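Local coordinates for protein ferredoxin (Rhodopseudomonas palustris, PDB 4LTU) that binds a [2Fe-2S] cluster and, as a ferredoxin of the adrenodoxin/putidaredoxin family, probably shuttles electrons between redox partners, at residues Pro2-Phe6 and Ile15-Ile20; Ala19-Met25 and Ser86-Ala92; Cys46-His50 and Pro103-Thr107; Trp57-Leu61 and Pro93-Gly97. One frame throughout, in Å; residues are numbered along the deposited sequence.

Overall arrangement
The chain forms a five-stranded mixed sheet with a [2Fe-2S] cluster at one end, as in the adrenodoxin-type ferredoxins. Contact 1 is the N-terminal hairpin of strands 3-7 and 13-17. It shares Ala-19 and Ile-20 with contact 2, about 9 Å away between centres, which joins the start of helix 24-29 to the segment carrying Cys-87. The centres of contacts 1 and 3 are about 20 Å apart, across the chain's centre. Contact 4, centred about 11 Å from contacts 1 and 2, packs surface turns away from the cluster. Segments of contact 2 alternate along the chain with those of contacts 3 and 4. Contacts 2 and 3 tie the cysteine-bearing segments to helix 24-29 and the C-terminal tail.

Contact 1. Residues Pro2-Phe6 and Ile15-Ile20; sequences PSITF and IVDAAI
Val-16 and Ile-4 owe their meeting with Phe-6 and Ala-18 to their torsions. The chi1 of Val-16 (-42°) sets CG2 between its own backbone N and carbonyl carbon. From there CG2 reaches the edge of the Phe-6 ring, near the ring plane, 3.8 Å from CE2 of Phe-6. The same methyl lies 4.0 Å from CB of Ile-4. Ile-4 keeps CG1 beside its backbone N, and its nearly extended chi2 (162°) carries CD1 across to CB of Ala-18, at 3.8 Å. These apolar groups share one face of the sheet, where Ala-27 of helix 24-29 also packs against Ile-4, Val-16 and Ala-18. Strands 3-7 and 13-17 form an antiparallel beta hairpin. Ile-4 and Val-16 are its hydrogen-bonded pair here. The N-H of each residue points at the other's carbonyl O, and both N-to-O distances, Ile-4 N to Val-16 O and Val-16 N to Ile-4 O, are 3.0 Å. Ser-3 with Asp-17 and Thr-5 with Ile-15 are the flanking non-hydrogen-bonded pairs, with side chains on the other face. There CD1 of Ile-15 comes to OG1 of Thr-5 at 3.7 Å. A further backbone bond joins Ala-18 N to Pro-2 O at 3.2 Å, from above the carbonyl plane. CD of the Pro-2 ring then rests against CG1 of Ile-20, 3.9 Å away.

Contact 2. Residues Ala19-Met25 and Ser86-Ala92; sequences AIGDSAM and SCQIKIA. With FES (Fe2/s2 (inorganic) cluster), chain C.
Met-25 N meets the Ser-86 carbonyl from well above its plane, 70° out, in a 3.3 Å hydrogen bond between Met-25 N and Ser-86 O. Gly-21 N bonds to Ile-91 O, tilted 24° from the carbonyl plane. The carboxylate of Asp-22 is also approached from above, by the N-H of Ala-19, which braces the type II turn from Ala-19 to Asp-22. The amide of Gln-88 differs: its NE2 bonds to SG of Cys-87 in the amide plane, at 3.1 Å. Ile-91 sits under the turn. Its N bonds to Asp-22 O, while CD1 of its side chain lies 3.4 Å from Asp-22 O and CG2 faces Ala-19 O. CD1 also packs on Ile-4 and Ala-18 of the hairpin. With an alanine here, a gap would probably open beneath the turn, and Ile-4 and Ala-18 would lose this packing partner. Ser-23 is the N-cap of helix 24-29, with OG bonded to Phe-26 N. Ser-86 OG is bonded to Cys-49 O. Met-25 bends at chi2 and chi3, bringing SD to 3.8 Å from CB of Cys-87 and 4.0 Å from the cluster sulfide S2. Cys-87 SG binds the iron FE2 at 2.1 Å. The nearly straight N-H from Gln-88 probably draws on the electron density of this sulfur, and so may influence the cluster's redox potential.

Contact 3. Residues Cys46-His50 and Pro103-Thr107; sequences CATCH and PERQT. With FES (Fe2/s2 (inorganic) cluster), chain C.
Gln-106 bends its side chain to reach the backbone of His-50. CG stands beside its backbone N (chi1 -59°) and chi2 bends sharply (-84°), which turns the amide toward His-50. NE2 of Gln-106 donates to His-50 O at 3.1 Å, in the carbonyl plane and on a lone pair. OE1 accepts a weak bond from His-50 N, 2.9 Å away. One amide thus serves both polar backbone atoms of a single residue. Gln-106 OE1 also comes within 3.0 Å of Thr-48 O; the two acceptors cannot bond and probably repel, a cost of the amide's position. Thr-48 lays its CG2 methyl 3.5 Å from Gln-106 O, while its hydroxyl OG1 is bonded to Glu-39 N. His-50 holds its CG anti to the backbone N, chi1 -171°, with the ring slanting across Pro-103. The Pro-103 ring also puts CD 3.3 Å from His-50 O. On the far side of the loop, Cys-46 SG binds the iron FE1 at 2.2 Å and Cys-49 SG binds FE2 at 2.3 Å. A weak bond runs from Thr-48 N to Cys-46 SG. Cys-40 and Cys-87 complete the iron ligands. Through Gln-106 and Pro-103 the C-terminal tail packs on the cysteine loop, on the side away from the cluster. The spacing Cys-40, Cys-46, Cys-49 is the CX5CX2C motif, with a distant fourth cysteine, of adrenodoxin-type [2Fe-2S] ferredoxins.

Contact 4. Residues Trp57-Leu61 and Pro93-Gly97; sequences WLAKL and PELDG
Trp-57 sends its indole, six-membered ring first, into the turn of residues 94-97. With CG beside the backbone N (chi1 -75°) and the ring roughly square to the CA-CB-CG plane (chi2 92°), three backbone carbonyls gather round the six-membered ring. Glu-94 O sits at the ring edge, near its plane, 3.3 Å from CZ3 of Trp-57. Asp-96 O comes to CH2 of Trp-57 at 3.4 Å. Gly-97 O lies over one face, offset toward the rim, 3.3 Å from CZ2 of Trp-57. Over the opposite face, the extended chain of Lys-60 carries NZ to the rim, 4.3 Å above the plane. Leu-95 faces two neighbours in the segment 57-61. Its CD1 meets CD2 of Leu-61 at 3.5 Å, and the two leucines pass at an angle. Its CD2 lies 3.9 Å from CB of Lys-60. CD2 of Leu-95 also lies loosely against the indole, 4.4 Å from CE3 of Trp-57. Leu-61 continues inward to Ile-89 and Val-53. The contact joins the turn after strand 50-53 to the short 3-10 segment 93-95, at the surface and away from the cluster. Replacing Trp-57 by an alanine would probably strip the carbonyls of Glu-94, Asp-96 and Gly-97 of their aromatic neighbour and uncover one side of Leu-95. The two segments are probably held mainly by packing. The slightly positive ring edge probably adds a weak attraction for Glu-94 O, from which the Gly-97 carbonyl over the face would gain little.

Contact 1. Residues Pro2-Phe6 and Ile15-Ile20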
loop_
_atom_site.group_PDB
_atom_site.type_symbol
_atom_site.label_atom_id
_atom_site.label_comp_id
_atom_site.label_asym_id
_atom_site.label_seq_id
_atom_site.Cartn_x
_atom_site.Cartn_y
_atom_site.Cartn_z
ATOM N N PRO A 2 4.908 4.563 -14.257
ATOM C CA PRO A 2 5.907 4.603 -13.193
ATOM C C PRO A 2 6.230 3.245 -12.574
ATOM O O PRO A 2 5.989 2.179 -13.176
ATOM C CB PRO A 2 5.269 5.540 -12.163
ATOM C CG PRO A 2 4.520 6.519 -12.989
ATOM C CD PRO A 2 4.002 5.728 -14.190
ATOM N N SER A 3 6.791 3.297 -11.372
ATOM C CA SER A 3 7.422 2.158 -10.772
ATOM C C SER A 3 7.338 2.300 -9.263
ATOM O O SER A 3 7.632 3.369 -8.705
ATOM C CB SER A 3 8.894 2.124 -11.201
ATOM O OG SER A 3 9.444 0.830 -11.066
ATOM N N ILE A 4 6.937 1.207 -8.617
ATOM C CA ILE A 4 6.787 1.159 -7.183
ATOM C C ILE A 4 7.733 0.115 -6.681
ATOM O O ILE A 4 7.798 -0.979 -7.221
ATOM C CB ILE A 4 5.370 0.691 -6.730
ATOM C CG1 ILE A 4 4.254 1.528 -7.347
ATOM C CG2 ILE A 4 5.251 0.726 -5.204
ATOM C CD1 ILE A 4 2.922 0.822 -7.255
ATOM N N THR A 5 8.433 0.440 -5.606
ATOM C CA THR A 5 9.275 -0.534 -4.912
ATOM C C THR A 5 8.516 -1.125 -3.717
ATOM O O THR A 5 8.059 -0.374 -2.853
ATOM C CB THR A 5 10.565 0.155 -4.436
ATOM O OG1 THR A 5 11.066 0.991 -5.498
ATOM C CG2 THR A 5 11.596 -0.845 -4.046
ATOM N N PHE A 6 8.371 -2.455 -3.675
ATOM C CA PHE A 6 7.771 -3.136 -2.525
ATOM C C PHE A 6 8.828 -3.896 -1.713
ATOM O O PHE A 6 9.666 -4.595 -2.297
ATOM C CB PHE A 6 6.697 -4.139 -2.959
ATOM C CG PHE A 6 5.340 -3.528 -3.249
ATOM C CD1 PHE A 6 4.382 -3.400 -2.237
ATOM C CD2 PHE A 6 5.004 -3.131 -4.541
ATOM C CE1 PHE A 6 3.107 -2.857 -2.510
ATOM C CE2 PHE A 6 3.741 -2.583 -4.824
ATOM C CZ PHE A 6 2.791 -2.447 -3.812
ATOM N N ILE A 15 10.372 -4.702 -7.761
ATOM C CA ILE A 15 9.921 -3.525 -8.469
ATOM C C ILE A 15 8.799 -3.880 -9.415
ATOM O O ILE A 15 8.935 -4.757 -10.277
ATOM C CB ILE A 15 11.059 -2.776 -9.156
ATOM C CG1 ILE A 15 11.984 -2.193 -8.073
ATOM C CG2 ILE A 15 10.494 -1.708 -10.111
ATOM C CD1 ILE A 15 12.531 -0.824 -8.384
ATOM N N VAL A 16 7.667 -3.209 -9.214
ATOM C CA VAL A 16 6.476 -3.481 -10.023
ATOM C C VAL A 16 6.146 -2.276 -10.865
ATOM O O VAL A 16 6.172 -1.134 -10.395
ATOM C CB VAL A 16 5.240 -3.920 -9.156
ATOM C CG1 VAL A 16 5.655 -4.906 -8.040
ATOM C CG2 VAL A 16 4.526 -2.742 -8.561
ATOM N N ASP A 17 5.831 -2.524 -12.122
ATOM C CA ASP A 17 5.289 -1.474 -12.966
ATOM C C ASP A 17 3.889 -1.076 -12.502
ATOM O O ASP A 17 3.143 -1.872 -11.915
ATOM C CB ASP A 17 5.270 -1.938 -14.413
ATOM C CG ASP A 17 6.624 -2.468 -14.855
ATOM O OD1 ASP A 17 7.254 -1.818 -15.699
ATOM O OD2 ASP A 17 7.068 -3.525 -14.341
ATOM N N ALA A 18 3.557 0.175 -12.754
ATOM C CA ALA A 18 2.260 0.687 -12.457
ATOM C C ALA A 18 2.019 1.828 -13.420
ATOM O O ALA A 18 2.910 2.629 -13.688
ATOM C CB ALA A 18 2.185 1.170 -11.009
ATOM N N ALA A 19 0.816 1.883 -13.965
ATOM C CA ALA A 19 0.448 2.995 -14.816
ATOM C C ALA A 19 -0.003 4.089 -13.868
ATOM O O ALA A 19 -0.238 3.827 -12.685
ATOM C CB ALA A 19 -0.686 2.574 -15.749
ATOM N N ILE A 20 -0.107 5.311 -14.378
ATOM C CA ILE A 20 -0.687 6.397 -13.651
ATOM C C ILE A 20 -2.161 6.021 -13.427
ATOM O O ILE A 20 -2.840 5.558 -14.355
ATOM C CB ILE A 20 -0.555 7.711 -14.448
ATOM C CG1 ILE A 20 0.912 7.949 -14.827
ATOM C CG2 ILE A 20 -1.072 8.895 -13.636
ATOM C CD1 ILE A 20 1.155 9.169 -15.724
#

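Contact 2. Residues Ala19-Met25 and Ser86-Ala92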
loop_
_atom_site.group_PDB
_atom_site.type_symbol
_atom_site.label_atom_id
_atom_site.label_comp_id
_atom_site.label_asym_id
_atom_site.label_seq_id
_atom_site.Cartn_x
_atom_site.Cartn_y
_atom_site.Cartn_z
ATOM N N ALA A 19 0.816 1.883 -13.965
ATOM C CA ALA A 19 0.448 2.995 -14.816
ATOM C C ALA A 19 -0.003 4.089 -13.868
ATOM O O ALA A 19 -0.238 3.827 -12.685
ATOM C CB ALA A 19 -0.686 2.574 -15.749
ATOM N N ILE A 20 -0.107 5.311 -14.378
ATOM C CA ILE A 20 -0.687 6.397 -13.651
ATOM C C ILE A 20 -2.161 6.021 -13.427
ATOM O O ILE A 20 -2.840 5.558 -14.355
ATOM C CB ILE A 20 -0.555 7.711 -14.448
ATOM C CG1 ILE A 20 0.912 7.949 -14.827
ATOM C CG2 ILE A 20 -1.072 8.895 -13.636
ATOM C CD1 ILE A 20 1.155 9.169 -15.724
ATOM N N GLY A 21 -2.622 6.160 -12.181
ATOM C CA GLY A 21 -4.009 5.851 -11.834
ATOM C C GLY A 21 -4.255 4.507 -11.169
ATOM O O GLY A 21 -5.237 4.354 -10.439
ATOM N N ASP A 22 -3.405 3.515 -11.445
ATOM C CA ASP A 22 -3.488 2.263 -10.707
ATOM C C ASP A 22 -3.293 2.576 -9.238
ATOM O O ASP A 22 -2.481 3.434 -8.865
ATOM C CB ASP A 22 -2.421 1.242 -11.125
ATOM C CG ASP A 22 -2.468 0.883 -12.608
ATOM O OD1 ASP A 22 -3.441 1.201 -13.300
ATOM O OD2 ASP A 22 -1.509 0.265 -13.088
ATOM N N SER A 23 -4.075 1.903 -8.400
ATOM C CA SER A 23 -3.760 1.857 -7.003
ATOM C C SER A 23 -2.498 0.984 -6.853
ATOM O O SER A 23 -2.156 0.223 -7.758
ATOM C CB SER A 23 -4.938 1.292 -6.233
ATOM O OG SER A 23 -5.053 -0.083 -6.501
ATOM N N ALA A 24 -1.835 1.106 -5.709
ATOM C CA ALA A 24 -0.655 0.313 -5.350
ATOM C C ALA A 24 -1.003 -1.158 -5.196
ATOM O O ALA A 24 -0.170 -2.033 -5.435
ATOM C CB ALA A 24 -0.019 0.859 -4.049
ATOM N N MET A 25 -2.234 -1.421 -4.790
ATOM C CA MET A 25 -2.737 -2.769 -4.620
ATOM C C MET A 25 -2.903 -3.459 -5.989
ATOM O O MET A 25 -2.504 -4.625 -6.186
ATOM C CB MET A 25 -4.079 -2.736 -3.866
ATOM C CG MET A 25 -4.703 -4.131 -3.675
ATOM S SD MET A 25 -6.503 -4.065 -3.759
ATOM C CE MET A 25 -6.727 -3.594 -5.466
ATOM N N SER A 86 -3.246 0.424 0.704
ATOM C CA SER A 86 -2.630 0.462 -0.602
ATOM C C SER A 86 -3.597 0.590 -1.770
ATOM O O SER A 86 -3.195 1.041 -2.836
ATOM C CB SER A 86 -1.743 -0.765 -0.806
ATOM O OG SER A 86 -2.537 -1.927 -0.887
ATOM N N CYS A 87 -4.853 0.201 -1.596
ATOM C CA CYS A 87 -5.846 0.408 -2.664
ATOM C C CYS A 87 -6.276 1.895 -2.721
ATOM O O CYS A 87 -6.822 2.351 -3.725
ATOM C CB CYS A 87 -7.057 -0.522 -2.489
ATOM S SG CYS A 87 -8.062 -0.222 -0.989
ATOM N N GLN A 88 -6.011 2.636 -1.643
ATOM C CA GLN A 88 -6.284 4.075 -1.609
ATOM C C GLN A 88 -5.065 4.958 -2.009
ATOM O O GLN A 88 -5.122 6.181 -1.908
ATOM C CB GLN A 88 -6.813 4.494 -0.223
ATOM C CG GLN A 88 -7.982 3.676 0.283
ATOM C CD GLN A 88 -9.151 3.700 -0.644
ATOM O OE1 GLN A 88 -9.787 4.739 -0.809
ATOM N NE2 GLN A 88 -9.435 2.562 -1.290
ATOM N N ILE A 89 -3.974 4.340 -2.454
ATOM C CA ILE A 89 -2.852 5.099 -2.999
ATOM C C ILE A 89 -2.900 5.070 -4.541
ATOM O O ILE A 89 -2.776 4.005 -5.163
ATOM C CB ILE A 89 -1.502 4.551 -2.494
ATOM C CG1 ILE A 89 -1.348 4.811 -0.981
ATOM C CG2 ILE A 89 -0.362 5.161 -3.283
ATOM C CD1 ILE A 89 -0.309 3.942 -0.261
ATOM N N LYS A 90 -3.095 6.243 -5.129
ATOM C CA LYS A 90 -3.147 6.400 -6.560
ATOM C C LYS A 90 -1.782 6.875 -7.054
ATOM O O LYS A 90 -1.192 7.821 -6.501
ATOM C CB LYS A 90 -4.270 7.380 -6.955
ATOM C CG LYS A 90 -5.718 6.828 -6.736
ATOM C CD LYS A 90 -6.683 7.947 -6.241
ATOM C CE LYS A 90 -8.162 7.755 -6.688
ATOM N NZ LYS A 90 -9.044 8.919 -6.299
ATOM N N ILE A 91 -1.279 6.196 -8.084
ATOM C CA ILE A 91 0.027 6.500 -8.650
ATOM C C ILE A 91 -0.025 7.643 -9.660
ATOM O O ILE A 91 -0.959 7.748 -10.466
ATOM C CB ILE A 91 0.726 5.233 -9.169
ATOM C CG1 ILE A 91 1.219 4.451 -7.960
ATOM C CG2 ILE A 91 1.958 5.577 -10.052
ATOM C CD1 ILE A 91 0.720 3.054 -7.925
ATOM N N ALA A 92 0.973 8.516 -9.545
ATOM C CA ALA A 92 1.135 9.702 -10.384
ATOM C C ALA A 92 2.630 9.860 -10.665
ATOM O O ALA A 92 3.458 9.256 -9.973
ATOM C CB ALA A 92 0.589 10.943 -9.663
HETATM FE FE1 FES C . -10.202 -3.630 1.062
HETATM FE FE2 FES C . -7.935 -1.919 0.284
HETATM S S1 FES C . -9.575 -1.669 1.729
HETATM S S2 FES C . -8.511 -3.916 -0.329
#

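Contact 3. Residues Cys46-His50 and Pro103-Thr107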
loop_
_atom_site.group_PDB
_atom_site.type_symbol
_atom_site.label_atom_id
_atom_site.label_comp_id
_atom_site.label_asym_id
_atom_site.label_seq_id
_atom_site.Cartn_x
_atom_site.Cartn_y
_atom_site.Cartn_z
ATOM N N CYS A 46 -12.159 -2.853 3.988
ATOM C CA CYS A 46 -11.427 -3.849 4.771
ATOM C C CYS A 46 -10.067 -3.291 5.233
ATOM O O CYS A 46 -9.700 -2.166 4.913
ATOM C CB CYS A 46 -11.270 -5.157 3.981
ATOM S SG CYS A 46 -10.003 -5.151 2.704
ATOM N N ALA A 47 -9.319 -4.056 6.005
ATOM C CA ALA A 47 -8.013 -3.552 6.418
ATOM C C ALA A 47 -6.869 -4.433 5.928
ATOM O O ALA A 47 -5.796 -4.400 6.520
ATOM C CB ALA A 47 -7.980 -3.354 7.939
ATOM N N THR A 48 -7.089 -5.168 4.823
ATOM C CA THR A 48 -6.218 -6.274 4.419
ATOM C C THR A 48 -5.344 -6.015 3.184
ATOM O O THR A 48 -4.757 -6.960 2.622
ATOM C CB THR A 48 -7.021 -7.628 4.188
ATOM O OG1 THR A 48 -7.800 -7.541 2.991
ATOM C CG2 THR A 48 -7.948 -8.000 5.394
ATOM N N CYS A 49 -5.289 -4.753 2.745
ATOM C CA CYS A 49 -4.305 -4.283 1.763
ATOM C C CYS A 49 -3.285 -3.328 2.424
ATOM O O CYS A 49 -2.728 -2.457 1.743
ATOM C CB CYS A 49 -5.005 -3.529 0.628
ATOM S SG CYS A 49 -5.822 -1.984 1.136
ATOM N N HIS A 50 -3.088 -3.485 3.735
ATOM C CA HIS A 50 -2.228 -2.650 4.603
ATOM C C HIS A 50 -0.817 -2.494 4.036
ATOM O O HIS A 50 -0.251 -3.458 3.550
ATOM C CB HIS A 50 -2.140 -3.369 5.977
ATOM C CG HIS A 50 -1.490 -2.584 7.077
ATOM N ND1 HIS A 50 -1.283 -1.217 7.023
ATOM C CD2 HIS A 50 -1.080 -2.977 8.311
ATOM C CE1 HIS A 50 -0.760 -0.804 8.168
ATOM N NE2 HIS A 50 -0.649 -1.851 8.971
ATOM N N PRO A 103 3.328 -5.550 5.692
ATOM C CA PRO A 103 3.323 -6.013 7.047
ATOM C C PRO A 103 3.449 -7.518 7.142
ATOM O O PRO A 103 3.193 -8.233 6.180
ATOM C CB PRO A 103 1.947 -5.571 7.543
ATOM C CG PRO A 103 1.110 -5.660 6.378
ATOM C CD PRO A 103 1.985 -5.110 5.289
ATOM N N GLU A 104 3.856 -7.975 8.319
ATOM C CA GLU A 104 3.977 -9.398 8.641
ATOM C C GLU A 104 2.709 -10.199 8.270
ATOM O O GLU A 104 2.788 -11.355 7.854
ATOM C CB GLU A 104 4.300 -9.522 10.123
ATOM C CG GLU A 104 4.691 -10.901 10.595
ATOM C CD GLU A 104 4.771 -10.973 12.116
ATOM O OE1 GLU A 104 5.897 -11.202 12.633
ATOM O OE2 GLU A 104 3.712 -10.782 12.784
ATOM N N ARG A 105 1.548 -9.580 8.429
ATOM C CA ARG A 105 0.294 -10.183 7.957
ATOM C C ARG A 105 -0.799 -9.162 7.641
ATOM O O ARG A 105 -0.775 -8.045 8.109
ATOM C CB ARG A 105 -0.241 -11.207 8.967
ATOM C CG ARG A 105 -0.461 -10.636 10.317
ATOM C CD ARG A 105 -1.485 -11.447 11.036
ATOM N NE ARG A 105 -0.900 -12.430 11.932
ATOM C CZ ARG A 105 -1.443 -12.749 13.106
ATOM N NH1 ARG A 105 -2.564 -12.138 13.507
ATOM N NH2 ARG A 105 -0.865 -13.662 13.887
ATOM N N GLN A 106 -1.770 -9.605 6.857
ATOM C CA GLN A 106 -2.902 -8.811 6.423
ATOM C C GLN A 106 -4.159 -9.378 7.060
ATOM O O GLN A 106 -5.114 -8.668 7.293
ATOM C CB GLN A 106 -3.020 -8.910 4.901
ATOM C CG GLN A 106 -1.793 -8.433 4.153
ATOM C CD GLN A 106 -1.765 -6.914 3.950
ATOM O OE1 GLN A 106 -2.561 -6.168 4.541
ATOM N NE2 GLN A 106 -0.847 -6.457 3.114
ATOM N N THR A 107 -4.135 -10.672 7.346
ATOM C CA THR A 107 -5.218 -11.348 8.039
ATOM C C THR A 107 -4.610 -12.185 9.186
ATOM O O THR A 107 -5.068 -12.175 10.338
ATOM C CB THR A 107 -6.048 -12.199 7.027
ATOM O OG1 THR A 107 -7.445 -12.128 7.346
ATOM C CG2 THR A 107 -5.599 -13.657 7.006
ATOM O OXT THR A 107 -3.595 -12.880 9.013
HETATM FE FE1 FES C . -10.202 -3.630 1.062
HETATM FE FE2 FES C . -7.935 -1.919 0.284
HETATM S S1 FES C . -9.575 -1.669 1.729
HETATM S S2 FES C . -8.511 -3.916 -0.329
HETATM O O HOH W 1 -4.653 -5.946 8.037
#

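Contact 4. Residues Trp57-Leu61 and Pro93-Gly97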
loop_
_atom_site.group_PDB
_atom_site.type_symbol
_atom_site.label_atom_id
_atom_site.label_comp_id
_atom_site.label_asym_id
_atom_site.label_seq_id
_atom_site.Cartn_x
_atom_site.Cartn_y
_atom_site.Cartn_z
ATOM N N TRP A 57 8.588 9.113 1.813
ATOM C CA TRP A 57 7.562 9.252 0.756
ATOM C C TRP A 57 6.174 9.628 1.293
ATOM O O TRP A 57 5.326 10.079 0.531
ATOM C CB TRP A 57 7.458 7.978 -0.119
ATOM C CG TRP A 57 8.579 7.778 -1.110
ATOM C CD1 TRP A 57 9.726 7.071 -0.909
ATOM C CD2 TRP A 57 8.655 8.290 -2.450
ATOM N NE1 TRP A 57 10.522 7.115 -2.040
ATOM C CE2 TRP A 57 9.886 7.859 -2.998
ATOM C CE3 TRP A 57 7.812 9.090 -3.235
ATOM C CZ2 TRP A 57 10.288 8.181 -4.310
ATOM C CZ3 TRP A 57 8.217 9.415 -4.539
ATOM C CH2 TRP A 57 9.441 8.953 -5.060
ATOM N N LEU A 58 5.924 9.426 2.585
ATOM C CA LEU A 58 4.622 9.781 3.153
ATOM C C LEU A 58 4.167 11.175 2.713
ATOM O O LEU A 58 3.048 11.330 2.223
ATOM C CB LEU A 58 4.610 9.667 4.673
ATOM C CG LEU A 58 3.197 9.487 5.278
ATOM C CD1 LEU A 58 2.551 8.176 4.895
ATOM C CD2 LEU A 58 3.168 9.652 6.828
ATOM N N ALA A 59 5.039 12.171 2.872
ATOM C CA ALA A 59 4.699 13.581 2.582
ATOM C C ALA A 59 4.152 13.830 1.170
ATOM O O ALA A 59 3.387 14.763 0.980
ATOM C CB ALA A 59 5.913 14.523 2.858
ATOM N N LYS A 60 4.551 13.000 0.204
ATOM C CA LYS A 60 4.177 13.172 -1.213
ATOM C C LYS A 60 2.789 12.632 -1.583
ATOM O O LYS A 60 2.307 12.817 -2.710
ATOM C CB LYS A 60 5.267 12.575 -2.120
ATOM C CG LYS A 60 6.501 13.494 -2.269
ATOM C CD LYS A 60 7.632 12.878 -3.107
ATOM C CE LYS A 60 8.911 13.740 -3.016
ATOM N NZ LYS A 60 10.190 12.969 -3.209
ATOM N N LEU A 61 2.147 11.975 -0.620
ATOM C CA LEU A 61 0.828 11.421 -0.819
ATOM C C LEU A 61 -0.282 12.351 -0.316
ATOM O O LEU A 61 -0.128 13.028 0.712
ATOM C CB LEU A 61 0.714 10.077 -0.104
ATOM C CG LEU A 61 1.679 8.986 -0.573
ATOM C CD1 LEU A 61 1.515 7.755 0.287
ATOM C CD2 LEU A 61 1.424 8.686 -2.021
ATOM N N PRO A 93 2.989 10.661 -11.685
ATOM C CA PRO A 93 4.407 10.765 -12.063
ATOM C C PRO A 93 5.317 10.963 -10.849
ATOM O O PRO A 93 6.353 10.296 -10.722
ATOM C CB PRO A 93 4.441 12.024 -12.954
ATOM C CG PRO A 93 3.043 12.149 -13.479
ATOM C CD PRO A 93 2.133 11.604 -12.436
ATOM N N GLU A 94 4.896 11.858 -9.955
ATOM C CA GLU A 94 5.632 12.247 -8.766
ATOM C C GLU A 94 5.866 11.091 -7.795
ATOM O O GLU A 94 6.722 11.192 -6.904
ATOM C CB GLU A 94 4.900 13.377 -8.039
ATOM C CG GLU A 94 4.099 14.329 -8.953
ATOM C CD GLU A 94 2.615 13.946 -9.091
ATOM O OE1 GLU A 94 2.039 13.400 -8.121
ATOM O OE2 GLU A 94 2.017 14.219 -10.159
ATOM N N LEU A 95 5.118 9.999 -7.952
ATOM C CA LEU A 95 5.331 8.838 -7.081
ATOM C C LEU A 95 6.166 7.743 -7.747
ATOM O O LEU A 95 6.292 6.631 -7.216
ATOM C CB LEU A 95 4.014 8.300 -6.502
ATOM C CG LEU A 95 3.094 9.350 -5.865
ATOM C CD1 LEU A 95 1.790 8.729 -5.470
ATOM C CD2 LEU A 95 3.754 10.012 -4.668
ATOM N N ASP A 96 6.735 8.066 -8.908
ATOM C CA ASP A 96 7.624 7.140 -9.596
ATOM C C ASP A 96 8.783 7.023 -8.640
ATOM O O ASP A 96 9.413 8.043 -8.303
ATOM C CB ASP A 96 8.055 7.715 -10.956
ATOM C CG ASP A 96 8.962 6.772 -11.770
ATOM O OD1 ASP A 96 9.274 5.636 -11.359
ATOM O OD2 ASP A 96 9.365 7.192 -12.872
ATOM N N GLY A 97 9.019 5.809 -8.158
ATOM C CA GLY A 97 10.009 5.555 -7.101
ATOM C C GLY A 97 9.447 5.253 -5.713
ATOM O O GLY A 97 10.207 4.907 -4.791
#